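Local structure of R.Ecl18kI (Enterobacter cloacae, 2GB7) at residues K173-L178 with S259-N264. The protein cuts double-stranded DNA as a type II restriction endonuclease, recognising 5'-CCNGG-3' and cleaving before the first C of that sequence. The protein carries 1 engineered substitution. Residues are numbered along the deposited sequence; the frame is centred on the assembly and turned at random.
Sequences KRNTML and SRKWNN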
loop_
_atom_site.group_PDB
_atom_site.type_symbol
_atom_site.label_atom_id
_atom_site.label_comp_id
_atom_site.label_asym_id
_atom_site.label_seq_id
_atom_site.Cartn_x
_atom_site.Cartn_y
_atom_site.Cartn_z
ATOM N N LYS F 173 -2.124 12.819 -27.837
ATOM C CA LYS F 173 -2.469 11.528 -27.225
ATOM C C LYS F 173 -3.401 10.697 -28.086
ATOM O O LYS F 173 -3.642 9.547 -27.818
ATOM C CB LYS F 173 -3.056 11.732 -25.814
ATOM C CG LYS F 173 -4.358 12.558 -25.830
ATOM C CD LYS F 173 -4.674 13.057 -24.429
ATOM C CE LYS F 173 -5.763 14.128 -24.518
ATOM N NZ LYS F 173 -6.150 14.551 -23.160
ATOM N N ARG F 174 -3.920 11.273 -29.159
ATOM C CA ARG F 174 -4.688 10.481 -30.110
ATOM C C ARG F 174 -3.895 9.255 -30.620
ATOM O O ARG F 174 -2.696 9.348 -30.918
ATOM C CB ARG F 174 -5.119 11.378 -31.269
ATOM C CG ARG F 174 -5.958 10.699 -32.334
ATOM C CD ARG F 174 -6.633 11.754 -33.209
ATOM N NE ARG F 174 -7.687 11.145 -34.033
ATOM C CZ ARG F 174 -8.971 11.077 -33.667
ATOM N NH1 ARG F 174 -9.377 11.580 -32.513
ATOM N NH2 ARG F 174 -9.851 10.511 -34.464
ATOM N N ASN F 175 -4.578 8.110 -30.698
ATOM C CA ASN F 175 -4.004 6.857 -31.190
ATOM C C ASN F 175 -2.864 6.323 -30.348
ATOM O O ASN F 175 -2.063 5.539 -30.841
ATOM C CB ASN F 175 -3.590 6.953 -32.668
ATOM C CG ASN F 175 -4.793 7.107 -33.595
ATOM O OD1 ASN F 175 -5.839 6.512 -33.355
ATOM N ND2 ASN F 175 -4.655 7.910 -34.653
ATOM N N THR F 176 -2.817 6.740 -29.074
ATOM C CA THR F 176 -1.850 6.178 -28.139
ATOM C C THR F 176 -2.514 5.179 -27.180
ATOM O O THR F 176 -3.769 5.057 -27.089
ATOM C CB THR F 176 -1.104 7.265 -27.324
ATOM O OG1 THR F 176 -2.048 7.935 -26.485
ATOM C CG2 THR F 176 -0.398 8.309 -28.249
ATOM N N MET F 177 -1.670 4.454 -26.459
ATOM C CA MET F 177 -2.194 3.541 -25.432
ATOM C C MET F 177 -1.292 3.671 -24.221
ATOM O O MET F 177 -0.067 3.728 -24.369
ATOM C CB MET F 177 -2.203 2.080 -25.913
ATOM C CG MET F 177 -2.634 1.157 -24.796
ATOM S SD MET F 177 -2.753 -0.558 -25.347
ATOM C CE MET F 177 -3.896 -0.307 -26.620
ATOM N N LEU F 178 -1.897 3.757 -23.031
ATOM C CA LEU F 178 -1.160 3.799 -21.783
ATOM C C LEU F 178 -1.540 2.613 -20.948
ATOM O O LEU F 178 -2.717 2.284 -20.838
ATOM C CB LEU F 178 -1.516 5.054 -20.968
ATOM C CG LEU F 178 -1.265 6.395 -21.669
ATOM C CD1 LEU F 178 -1.682 7.510 -20.744
ATOM C CD2 LEU F 178 0.183 6.537 -22.078
ATOM N N SER F 259 -0.961 0.420 -33.039
ATOM C CA SER F 259 0.433 0.466 -33.466
ATOM C C SER F 259 0.590 0.580 -34.984
ATOM O O SER F 259 1.510 1.241 -35.467
ATOM C CB SER F 259 1.190 -0.759 -32.950
ATOM O OG SER F 259 0.967 -1.878 -33.785
ATOM N N ARG F 260 -0.317 -0.052 -35.727
ATOM C CA ARG F 260 -0.274 0.024 -37.196
ATOM C C ARG F 260 -0.419 1.448 -37.712
ATOM O O ARG F 260 0.031 1.751 -38.820
ATOM C CB ARG F 260 -1.350 -0.845 -37.841
ATOM C CG ARG F 260 -1.244 -2.313 -37.537
ATOM C CD ARG F 260 -2.262 -3.044 -38.388
ATOM N NE ARG F 260 -3.152 -3.862 -37.574
ATOM C CZ ARG F 260 -2.925 -5.129 -37.233
ATOM N NH1 ARG F 260 -1.821 -5.758 -37.630
ATOM N NH2 ARG F 260 -3.817 -5.769 -36.490
ATOM N N LYS F 261 -1.067 2.305 -36.930
ATOM C CA LYS F 261 -1.229 3.709 -37.293
ATOM C C LYS F 261 0.093 4.487 -37.191
ATOM O O LYS F 261 0.228 5.597 -37.719
ATOM C CB LYS F 261 -2.323 4.357 -36.448
ATOM C CG LYS F 261 -3.654 3.635 -36.503
ATOM C CD LYS F 261 -4.602 4.241 -35.498
ATOM C CE LYS F 261 -5.857 3.400 -35.314
ATOM N NZ LYS F 261 -6.768 3.484 -36.476
ATOM N N TRP F 262 1.080 3.877 -36.557
ATOM C CA TRP F 262 2.370 4.502 -36.345
ATOM C C TRP F 262 3.444 3.927 -37.263
ATOM O O TRP F 262 4.600 4.361 -37.225
ATOM C CB TRP F 262 2.767 4.318 -34.886
ATOM C CG TRP F 262 1.838 5.051 -33.994
ATOM C CD1 TRP F 262 0.788 4.535 -33.297
ATOM C CD2 TRP F 262 1.845 6.454 -33.741
ATOM N NE1 TRP F 262 0.143 5.545 -32.593
ATOM C CE2 TRP F 262 0.781 6.726 -32.840
ATOM C CE3 TRP F 262 2.667 7.508 -34.163
ATOM C CZ2 TRP F 262 0.508 8.017 -32.364
ATOM C CZ3 TRP F 262 2.400 8.788 -33.699
ATOM C CH2 TRP F 262 1.322 9.035 -32.808
ATOM N N ASN F 263 3.050 2.959 -38.088
ATOM C CA ASN F 263 3.981 2.227 -38.942
ATOM C C ASN F 263 4.820 3.078 -39.879
ATOM O O ASN F 263 6.053 3.101 -39.759
ATOM C CB ASN F 263 3.251 1.155 -39.736
ATOM C CG ASN F 263 3.574 -0.224 -39.252
ATOM O OD1 ASN F 263 4.734 -0.643 -39.269
ATOM N ND2 ASN F 263 2.548 -0.955 -38.818
ATOM N N ASN F 264 4.164 3.760 -40.812
ATOM C CA ASN F 264 4.885 4.642 -41.740
ATOM C C ASN F 264 4.511 6.110 -41.568
ATOM O O ASN F 264 4.012 6.767 -42.493
ATOM C CB ASN F 264 4.795 4.172 -43.205
ATOM C CG ASN F 264 3.368 3.861 -43.654
ATOM O OD1 ASN F 264 3.170 3.055 -44.564
ATOM N ND2 ASN F 264 2.377 4.505 -43.036
#
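R174 meets W262 through its backbone: its O lies near the indole plane, beside the benzo edge, 3.8 Å from W262 CZ2. R174 and N175 are the inner residues of a type II beta turn from K173 to T176, and N175 takes a positive phi of 63° as its third residue. That turn brings N175 O to the same indole edge, where W262 NE1 donates a hydrogen bond of 2.8 Å. The N-H points almost straight at the oxygen (169°), and the acceptor lies in the ring plane, but the nitrogen stands above the plane of the N175 carbonyl, not on a lone pair. The N175 side chain crosses that of K261 at about a right angle. CG of N175 sits beside its own backbone N (chi1 -67°), and the flat amide meets the lysine's aliphatic chain, with K261 CD 3.4 Å from N175 OD1; the contact is van der Waals, made short of the K261 amine. T176, buried against P164 and Y169, brings its methyl CG2 obliquely to W262 CZ2 at 4.2 Å. Its hydroxyl OG1 donates to K173 O (2.6 Å), which also accepts from T176 N across the turn and from R202 NH1, three donors on one carbonyl. Next comes M177, where strand 177-181 begins, packed on S254, A255 and L258 of helix 248-259. The indole thus joins the loop following that helix to the turn between helix 166-171 and a central strand of the mixed sheet, a surface contact at the periphery of a PDDEXK-type nuclease fold.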